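Local coordinates for actin-related protein 8 (Homo sapiens, PDB 4FO0) that is a proposed core subunit of the INO80 chromatin-remodelling complex, with an ATP-bound actin fold, low basal ATPase activity and no ability to polymerize, at residues Leu245-Ile250 and Cys262-Val267; Ala360-Ala365 and Glu518-Arg523; Ser502-Val507 and Val539-Arg544. All blocks are in the same frame, centred on the assembly; numbering follows the deposited sequence.

In the fold
Following the chain from the N terminus, interaction 1 comes first and closes by itself: strand 247-253 turns back as strand 258-264, with eleven residues between the two segments. Interaction 2 opens next, at 360-365, and waits 152 residues, a span that includes the unmodelled 380-470, before helix 516-527 arrives. Within that wait strand 503-507 opens interaction 3, which closes only at 539-544, so interactions 2 and 3 cross. One sheet unites interactions 1 and 3, since strand 503-507 lies between strands 247-253 and 540-542 and Cys249 bonds to its backbone. Helix 516-527 packs against that sheet through Leu520 and Gln521 and ties on the loop of interaction 2.

Interaction 1 of 3, residues Leu245-Ile250 and Cys262-Val267; sequences LSSTCI and CVEDGV
Thr248 and Val263 bond to each other in both directions: Thr248 N donates to Val263 O at 2.9 Å, and Val263 N returns the favour to Thr248 O at 2.9 Å. They form the hydrogen-bonded pair of an antiparallel beta hairpin, flanked by the non-hydrogen-bonded pairs Ser247-Glu264 and Cys249-Cys262. At the open end of the hairpin, Asp265 N reaches Ser246 O at 2.9 Å from above the carbonyl plane, 44° out of it. The same Ser246 O also takes a hydrogen from a water 2.7 Å away, and that water accepts from Gly266 N, so a single carbonyl holds the end of the strand to the turn by two routes.

Side chains alternate between the two faces. Beside Thr248, Ile250 CG1 meets Val263 CG2 at 4.0 Å, the two branched chains crossing at a slant; with CG1 of Val263 opposite its backbone N (chi1 166°), CG2 is the branch left to face Ile250. On the other face Cys249 CB rests 4.2 Å from Cys262 SG, an apolar touch. There too Ser247 OG lies against the CG methylene of Glu264, whose chain runs on extended to place its carboxylate by Lys499, in a salt bridge, and by Thr496 and His269.

The Thr248, Ile250 and Val263 face packs on Thr240 of helix 235-243, while the cysteines lie on Ile488 of helix 480-489. Along the edge of strand 247-253 away from its hairpin partner runs strand 503-507, and Ser503 OG bonds to Thr248 OG1; further along, the hairpin leads to the ATP-binding residues Asp252 to Asp255.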
loop_
_atom_site.group_PDB
_atom_site.type_symbol
_atom_site.label_atom_id
_atom_site.label_comp_id
_atom_site.label_asym_id
_atom_site.label_seq_id
_atom_site.Cartn_x
_atom_site.Cartn_y
_atom_site.Cartn_z
ATOM N N LEU A 245 -6.940 6.804 -18.242
ATOM C CA LEU A 245 -8.378 6.961 -18.038
ATOM C C LEU A 245 -8.712 8.347 -17.509
ATOM O O LEU A 245 -8.576 8.608 -16.313
ATOM C CB LEU A 245 -8.896 5.910 -17.059
ATOM C CG LEU A 245 -9.053 4.489 -17.604
ATOM C CD1 LEU A 245 -8.262 4.301 -18.887
ATOM C CD2 LEU A 245 -8.613 3.476 -16.548
ATOM N N SER A 246 -9.160 9.234 -18.390
ATOM C CA SER A 246 -9.458 10.603 -17.974
ATOM C C SER A 246 -10.540 10.655 -16.890
ATOM O O SER A 246 -10.430 11.427 -15.936
ATOM C CB SER A 246 -9.854 11.474 -19.176
ATOM O OG SER A 246 -11.169 11.179 -19.627
ATOM N N SER A 247 -11.586 9.846 -17.050
ATOM C CA SER A 247 -12.654 9.760 -16.059
ATOM C C SER A 247 -12.795 8.336 -15.553
ATOM O O SER A 247 -12.871 7.395 -16.339
ATOM C CB SER A 247 -13.990 10.246 -16.628
ATOM O OG SER A 247 -14.075 11.659 -16.583
ATOM N N THR A 248 -12.849 8.173 -14.240
ATOM C CA THR A 248 -12.870 6.832 -13.682
ATOM C C THR A 248 -12.970 6.884 -12.173
ATOM O O THR A 248 -12.543 7.852 -11.540
ATOM C CB THR A 248 -11.579 6.056 -14.089
ATOM O OG1 THR A 248 -11.617 4.722 -13.584
ATOM C CG2 THR A 248 -10.333 6.747 -13.556
ATOM N N CYS A 249 -13.559 5.848 -11.598
ATOM C CA CYS A 249 -13.454 5.642 -10.165
ATOM C C CYS A 249 -12.104 4.955 -9.881
ATOM O O CYS A 249 -11.777 3.931 -10.495
ATOM C CB CYS A 249 -14.625 4.798 -9.671
ATOM S SG CYS A 249 -14.615 4.461 -7.896
ATOM N N ILE A 250 -11.310 5.538 -8.983
ATOM C CA ILE A 250 -9.997 4.992 -8.642
ATOM C C ILE A 250 -10.001 4.377 -7.264
ATOM O O ILE A 250 -10.489 4.982 -6.304
ATOM C CB ILE A 250 -8.917 6.069 -8.563
ATOM C CG1 ILE A 250 -9.097 7.067 -9.682
ATOM C CG2 ILE A 250 -7.514 5.422 -8.570
ATOM C CD1 ILE A 250 -9.160 6.401 -11.032
ATOM N N CYS A 262 -13.745 9.424 -7.071
ATOM C CA CYS A 262 -14.096 9.568 -8.473
ATOM C C CYS A 262 -13.336 10.715 -9.084
ATOM O O CYS A 262 -13.327 11.827 -8.547
ATOM C CB CYS A 262 -15.594 9.760 -8.629
ATOM S SG CYS A 262 -16.490 8.273 -8.197
ATOM N N VAL A 263 -12.680 10.432 -10.200
ATOM C CA VAL A 263 -11.835 11.424 -10.837
ATOM C C VAL A 263 -12.356 11.686 -12.228
ATOM O O VAL A 263 -12.653 10.755 -12.982
ATOM C CB VAL A 263 -10.362 10.967 -10.877
ATOM C CG1 VAL A 263 -9.545 11.816 -11.838
ATOM C CG2 VAL A 263 -9.768 11.012 -9.485
ATOM N N GLU A 264 -12.488 12.968 -12.546
ATOM C CA GLU A 264 -13.014 13.410 -13.830
ATOM C C GLU A 264 -12.100 14.489 -14.389
ATOM O O GLU A 264 -12.123 15.635 -13.931
ATOM C CB GLU A 264 -14.423 13.961 -13.647
ATOM C CG GLU A 264 -15.336 13.761 -14.838
ATOM C CD GLU A 264 -16.786 14.045 -14.499
ATOM O OE1 GLU A 264 -17.046 14.513 -13.372
ATOM O OE2 GLU A 264 -17.668 13.796 -15.350
ATOM N N ASP A 265 -11.274 14.103 -15.355
ATOM C CA ASP A 265 -10.352 15.027 -16.025
ATOM C C ASP A 265 -9.433 15.768 -15.061
ATOM O O ASP A 265 -9.445 17.000 -15.013
ATOM C CB ASP A 265 -11.122 16.047 -16.868
ATOM C CG ASP A 265 -12.237 15.414 -17.676
ATOM O OD1 ASP A 265 -11.985 14.383 -18.348
ATOM O OD2 ASP A 265 -13.370 15.944 -17.623
ATOM N N GLY A 266 -8.631 15.021 -14.305
ATOM C CA GLY A 266 -7.642 15.621 -13.423
ATOM C C GLY A 266 -8.239 16.169 -12.137
ATOM O O GLY A 266 -7.568 16.858 -11.361
ATOM N N VAL A 267 -9.505 15.865 -11.889
ATOM C CA VAL A 267 -10.127 16.360 -10.673
ATOM C C VAL A 267 -10.733 15.251 -9.824
ATOM O O VAL A 267 -11.628 14.524 -10.262
ATOM C CB VAL A 267 -11.207 17.392 -10.988
ATOM C CG1 VAL A 267 -11.732 17.999 -9.709
ATOM C CG2 VAL A 267 -10.641 18.453 -11.891
HETATM O O HOH W 1 -7.966 12.182 -15.090
#

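Interaction 2 of 3, residues Ala360-Ala365 and Glu518-Arg523; sequences ALFYPA and EFLQHR
Arg523 grips the hydroxyl of Tyr363 end-on with two nitrogens: NH2 donates to Tyr363 OH at 3.0 Å and NH1 to Tyr363 OH at 3.1 Å. Here, in the actin fold, helix 516-527 meets the loop that follows helix 353-359. The phenolic oxygen sits at the guanidinium edge, practically in its plane, so both N-H groups converge on it, while the phenol ring itself stands 84° to that plane. Arg523 NH2 has a second mate, a salt bridge to Asp481 OD2, which probably helps fix the rotation of the guanidinium and balance its charge. The side chain gets there by folding: bends at chi2 (-103°) and chi3 carry it round to the tyrosine, and its NH2 ends up 4.0 Å from Phe362 CB. A methionine here would probably leave both the Tyr363 hydroxyl and the Asp481 carboxylate without their shared donor, and the phenol freer to shift.

Behind this polar grip lies a buried apolar layer. The CB of Phe362 heads for the helix, and its ring meets Phe519, Leu520 and Arg523. Phe519 comes over one face, with its CE1 3.5 Å above the Phe362 ring plane and offset toward the rim; the ring centroids are 5.0 Å apart and the planes meet at 58°. Met81, Val82 and Ala85 of helix 71-88 pack on Tyr363, and Ala85 touches Arg523 too. Leu520 takes the rim of the Phe362 ring instead of a face: its CD1 methyl lies near the ring plane, 3.6 Å from Phe362 CE1.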
loop_
_atom_site.group_PDB
_atom_site.type_symbol
_atom_site.label_atom_id
_atom_site.label_comp_id
_atom_site.label_asym_id
_atom_site.label_seq_id
_atom_site.Cartn_x
_atom_site.Cartn_y
_atom_site.Cartn_z
ATOM N N ALA A 360 -11.701 -10.720 3.236
ATOM C CA ALA A 360 -11.942 -9.868 4.389
ATOM C C ALA A 360 -11.871 -8.399 3.973
ATOM O O ALA A 360 -12.370 -7.530 4.685
ATOM C CB ALA A 360 -10.988 -10.162 5.498
ATOM N N LEU A 361 -11.266 -8.124 2.815
ATOM C CA LEU A 361 -11.291 -6.769 2.249
ATOM C C LEU A 361 -12.721 -6.315 1.965
ATOM O O LEU A 361 -13.007 -5.125 1.941
ATOM C CB LEU A 361 -10.453 -6.677 0.972
ATOM C CG LEU A 361 -8.951 -6.776 1.211
ATOM C CD1 LEU A 361 -8.229 -6.914 -0.103
ATOM C CD2 LEU A 361 -8.446 -5.553 1.989
ATOM N N PHE A 362 -13.622 -7.271 1.769
ATOM C CA PHE A 362 -15.017 -6.949 1.522
ATOM C C PHE A 362 -15.878 -7.091 2.774
ATOM O O PHE A 362 -16.996 -6.564 2.835
ATOM C CB PHE A 362 -15.538 -7.798 0.373
ATOM C CG PHE A 362 -14.736 -7.636 -0.886
ATOM C CD1 PHE A 362 -15.171 -6.785 -1.903
ATOM C CD2 PHE A 362 -13.516 -8.305 -1.038
ATOM C CE1 PHE A 362 -14.413 -6.621 -3.061
ATOM C CE2 PHE A 362 -12.749 -8.145 -2.196
ATOM C CZ PHE A 362 -13.195 -7.306 -3.209
ATOM N N TYR A 363 -15.334 -7.790 3.769
ATOM C CA TYR A 363 -15.962 -7.932 5.085
ATOM C C TYR A 363 -14.965 -7.615 6.202
ATOM O O TYR A 363 -14.630 -8.472 7.018
ATOM C CB TYR A 363 -16.560 -9.335 5.248
ATOM C CG TYR A 363 -17.576 -9.620 4.185
ATOM C CD1 TYR A 363 -18.905 -9.256 4.357
ATOM C CD2 TYR A 363 -17.204 -10.210 2.979
ATOM C CE1 TYR A 363 -19.834 -9.490 3.363
ATOM C CE2 TYR A 363 -18.123 -10.447 1.985
ATOM C CZ TYR A 363 -19.442 -10.081 2.179
ATOM O OH TYR A 363 -20.380 -10.315 1.196
ATOM N N PRO A 364 -14.495 -6.364 6.241
ATOM C CA PRO A 364 -13.405 -5.936 7.123
ATOM C C PRO A 364 -13.681 -6.068 8.628
ATOM O O PRO A 364 -12.769 -5.876 9.426
ATOM C CB PRO A 364 -13.194 -4.470 6.721
ATOM C CG PRO A 364 -14.442 -4.073 6.049
ATOM C CD PRO A 364 -14.927 -5.282 5.343
ATOM N N ALA A 365 -14.902 -6.382 9.029
ATOM C CA ALA A 365 -15.135 -6.655 10.441
ATOM C C ALA A 365 -14.311 -7.880 10.828
ATOM O O ALA A 365 -13.991 -8.098 11.994
ATOM C CB ALA A 365 -16.601 -6.902 10.694
ATOM N N GLU A 518 -12.228 -9.892 -12.037
ATOM C CA GLU A 518 -13.492 -10.601 -12.178
ATOM C C GLU A 518 -14.274 -10.582 -10.876
ATOM O O GLU A 518 -15.442 -10.190 -10.851
ATOM C CB GLU A 518 -13.239 -12.058 -12.583
ATOM C CG GLU A 518 -12.276 -12.240 -13.768
ATOM C CD GLU A 518 -10.790 -12.046 -13.405
ATOM O OE1 GLU A 518 -10.460 -11.131 -12.620
ATOM O OE2 GLU A 518 -9.943 -12.814 -13.915
ATOM N N PHE A 519 -13.628 -10.995 -9.791
ATOM C CA PHE A 519 -14.320 -11.127 -8.515
ATOM C C PHE A 519 -15.044 -9.850 -8.150
ATOM O O PHE A 519 -16.212 -9.857 -7.740
ATOM C CB PHE A 519 -13.343 -11.492 -7.405
ATOM C CG PHE A 519 -13.968 -11.532 -6.052
ATOM C CD1 PHE A 519 -14.163 -10.365 -5.329
ATOM C CD2 PHE A 519 -14.367 -12.732 -5.498
ATOM C CE1 PHE A 519 -14.743 -10.392 -4.076
ATOM C CE2 PHE A 519 -14.939 -12.771 -4.231
ATOM C CZ PHE A 519 -15.132 -11.603 -3.519
ATOM N N LEU A 520 -14.334 -8.747 -8.306
ATOM C CA LEU A 520 -14.848 -7.451 -7.907
ATOM C C LEU A 520 -15.896 -6.938 -8.893
ATOM O O LEU A 520 -16.893 -6.333 -8.499
ATOM C CB LEU A 520 -13.690 -6.462 -7.793
ATOM C CG LEU A 520 -14.093 -5.014 -7.553
ATOM C CD1 LEU A 520 -14.768 -4.850 -6.197
ATOM C CD2 LEU A 520 -12.874 -4.136 -7.675
ATOM N N GLN A 521 -15.666 -7.181 -10.178
ATOM C CA GLN A 521 -16.608 -6.767 -11.206
ATOM C C GLN A 521 -17.943 -7.455 -10.976
ATOM O O GLN A 521 -19.003 -6.859 -11.155
ATOM C CB GLN A 521 -16.066 -7.118 -12.582
ATOM C CG GLN A 521 -17.082 -7.767 -13.470
ATOM C CD GLN A 521 -17.395 -6.910 -14.649
ATOM O OE1 GLN A 521 -16.579 -6.773 -15.567
ATOM N NE2 GLN A 521 -18.570 -6.296 -14.633
ATOM N N HIS A 522 -17.879 -8.715 -10.567
ATOM C CA HIS A 522 -19.075 -9.481 -10.264
ATOM C C HIS A 522 -19.874 -8.867 -9.118
ATOM O O HIS A 522 -21.089 -8.747 -9.218
ATOM C CB HIS A 522 -18.699 -10.927 -9.954
ATOM C CG HIS A 522 -19.817 -11.744 -9.383
ATOM N ND1 HIS A 522 -20.446 -12.744 -10.096
ATOM C CD2 HIS A 522 -20.403 -11.724 -8.161
ATOM C CE1 HIS A 522 -21.373 -13.304 -9.337
ATOM N NE2 HIS A 522 -21.366 -12.705 -8.159
ATOM N N ARG A 523 -19.197 -8.473 -8.039
ATOM C CA ARG A 523 -19.892 -7.910 -6.882
ATOM C C ARG A 523 -20.499 -6.591 -7.268
ATOM O O ARG A 523 -21.620 -6.279 -6.868
ATOM C CB ARG A 523 -18.955 -7.643 -5.710
ATOM C CG ARG A 523 -18.031 -8.763 -5.375
ATOM C CD ARG A 523 -18.501 -9.506 -4.161
ATOM N NE ARG A 523 -18.678 -8.657 -2.980
ATOM C CZ ARG A 523 -19.131 -9.141 -1.822
ATOM N NH1 ARG A 523 -19.424 -10.438 -1.735
ATOM N NH2 ARG A 523 -19.299 -8.357 -0.759
#

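Interaction 3 of 3, residues Ser502-Val507 and Val539-Arg544; sequences SSILVV and VDVITR
Ile504 is clasped on both sides of Val541 in a parallel strand pair: Ile504 N donates to Asp540 O at 2.9 Å, Ile504 O accepts from Ile542 N at 2.8 Å, and the ladder goes on with Val506 N to Ile542 O at 2.8 Å. At the start of the pair, Asp540 N reaches Ser502 O at 3.1 Å by a more bent bond (138° at the hydrogen).

Leu505 and Ile542 share one face. With CG of Leu505 turned opposite its backbone N (chi1 175°), its CD1 swings across to Ile542 CG2 at 3.6 Å. On the other face the contacts are looser: Ile504 CD1 lies 4.1 Å from Val539 CG1, and Val506 CG2 is 4.3 Å from Val541 CG1. Thr543 CG2 extends the packing to Val506 CB at 4.0 Å, while its hydroxyl bonds to Gln517.

These are the two strands of a beta-alpha-beta crossover whose connection includes helix 516-527. That helix lies on the Val506 and Val541 face through Leu520 and Gln521, strand 540-542 ends the sheet within this chain, and strand 247-253 runs along the other side of strand 503-507.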
loop_
_atom_site.group_PDB
_atom_site.type_symbol
_atom_site.label_atom_id
_atom_site.label_comp_id
_atom_site.label_asym_id
_atom_site.label_seq_id
_atom_site.Cartn_x
_atom_site.Cartn_y
_atom_site.Cartn_z
ATOM N N SER A 502 -19.062 2.671 -15.036
ATOM C CA SER A 502 -18.631 2.037 -16.235
ATOM C C SER A 502 -17.136 1.807 -16.224
ATOM O O SER A 502 -16.616 1.041 -16.985
ATOM C CB SER A 502 -19.077 2.890 -17.407
ATOM O OG SER A 502 -18.003 3.247 -18.227
ATOM N N SER A 503 -16.448 2.488 -15.340
ATOM C CA SER A 503 -14.995 2.403 -15.256
ATOM C C SER A 503 -14.466 2.480 -13.828
ATOM O O SER A 503 -14.410 3.556 -13.228
ATOM C CB SER A 503 -14.362 3.516 -16.093
ATOM O OG SER A 503 -12.951 3.484 -16.003
ATOM N N ILE A 504 -14.065 1.333 -13.297
ATOM C CA ILE A 504 -13.427 1.287 -11.979
ATOM C C ILE A 504 -11.978 0.801 -12.079
ATOM O O ILE A 504 -11.701 -0.355 -12.419
ATOM C CB ILE A 504 -14.212 0.410 -11.010
ATOM C CG1 ILE A 504 -15.640 0.948 -10.884
ATOM C CG2 ILE A 504 -13.538 0.388 -9.663
ATOM C CD1 ILE A 504 -16.698 -0.137 -10.741
ATOM N N LEU A 505 -11.052 1.706 -11.803
ATOM C CA LEU A 505 -9.636 1.388 -11.890
ATOM C C LEU A 505 -9.107 0.965 -10.528
ATOM O O LEU A 505 -9.338 1.641 -9.518
ATOM C CB LEU A 505 -8.873 2.601 -12.380
ATOM C CG LEU A 505 -7.362 2.474 -12.415
ATOM C CD1 LEU A 505 -6.974 1.317 -13.320
ATOM C CD2 LEU A 505 -6.742 3.800 -12.857
ATOM N N VAL A 506 -8.416 -0.165 -10.491
ATOM C CA VAL A 506 -7.845 -0.626 -9.233
ATOM C C VAL A 506 -6.322 -0.651 -9.239
ATOM O O VAL A 506 -5.676 -1.331 -10.044
ATOM C CB VAL A 506 -8.399 -1.977 -8.794
ATOM C CG1 VAL A 506 -7.712 -2.409 -7.507
ATOM C CG2 VAL A 506 -9.888 -1.862 -8.589
ATOM N N VAL A 507 -5.767 0.077 -8.291
ATOM C CA VAL A 507 -4.358 0.379 -8.288
ATOM C C VAL A 507 -3.666 -0.001 -6.946
ATOM O O VAL A 507 -4.331 -0.295 -5.942
ATOM C CB VAL A 507 -4.219 1.851 -8.673
ATOM C CG1 VAL A 507 -3.600 2.657 -7.570
ATOM C CG2 VAL A 507 -3.501 1.983 -9.999
ATOM N N VAL A 539 -20.128 -2.751 -16.786
ATOM C CA VAL A 539 -19.259 -2.293 -15.723
ATOM C C VAL A 539 -17.877 -2.840 -16.027
ATOM O O VAL A 539 -17.706 -4.041 -16.202
ATOM C CB VAL A 539 -19.738 -2.814 -14.358
ATOM C CG1 VAL A 539 -18.658 -2.642 -13.300
ATOM C CG2 VAL A 539 -21.017 -2.107 -13.948
ATOM N N ASP A 540 -16.892 -1.959 -16.120
ATOM C CA ASP A 540 -15.542 -2.401 -16.442
ATOM C C ASP A 540 -14.566 -2.165 -15.288
ATOM O O ASP A 540 -14.314 -1.028 -14.892
ATOM C CB ASP A 540 -15.043 -1.720 -17.716
ATOM C CG ASP A 540 -13.949 -2.511 -18.401
ATOM O OD1 ASP A 540 -13.949 -3.757 -18.255
ATOM O OD2 ASP A 540 -13.094 -1.893 -19.079
ATOM N N VAL A 541 -14.033 -3.252 -14.738
ATOM C CA VAL A 541 -12.993 -3.145 -13.731
ATOM C C VAL A 541 -11.624 -3.347 -14.370
ATOM O O VAL A 541 -11.373 -4.363 -15.011
ATOM C CB VAL A 541 -13.200 -4.141 -12.580
ATOM C CG1 VAL A 541 -12.041 -4.071 -11.622
ATOM C CG2 VAL A 541 -14.486 -3.819 -11.845
ATOM N N ILE A 542 -10.752 -2.360 -14.207
ATOM C CA ILE A 542 -9.415 -2.410 -14.792
ATOM C C ILE A 542 -8.391 -2.609 -13.691
ATOM O O ILE A 542 -8.365 -1.836 -12.729
ATOM C CB ILE A 542 -9.076 -1.098 -15.557
ATOM C CG1 ILE A 542 -10.015 -0.907 -16.745
ATOM C CG2 ILE A 542 -7.630 -1.065 -15.987
ATOM C CD1 ILE A 542 -11.336 -0.272 -16.327
ATOM N N THR A 543 -7.542 -3.630 -13.829
ATOM C CA THR A 543 -6.533 -3.906 -12.805
ATOM C C THR A 543 -5.105 -3.844 -13.308
ATOM O O THR A 543 -4.205 -3.452 -12.567
ATOM C CB THR A 543 -6.757 -5.250 -12.116
ATOM O OG1 THR A 543 -6.908 -6.274 -13.109
ATOM C CG2 THR A 543 -8.003 -5.172 -11.239
ATOM N N ARG A 544 -4.895 -4.249 -14.553
ATOM C CA ARG A 544 -3.575 -4.166 -15.167
ATOM C C ARG A 544 -3.668 -3.380 -16.464
ATOM O O ARG A 544 -3.467 -3.925 -17.546
ATOM C CB ARG A 544 -3.011 -5.559 -15.450
ATOM C CG ARG A 544 -2.700 -6.389 -14.217
ATOM C CD ARG A 544 -1.806 -7.565 -14.579
ATOM N NE ARG A 544 -0.543 -7.110 -15.145
ATOM C CZ ARG A 544 0.573 -6.946 -14.445
ATOM N NH1 ARG A 544 0.601 -7.215 -13.145
ATOM N NH2 ARG A 544 1.667 -6.522 -15.050
#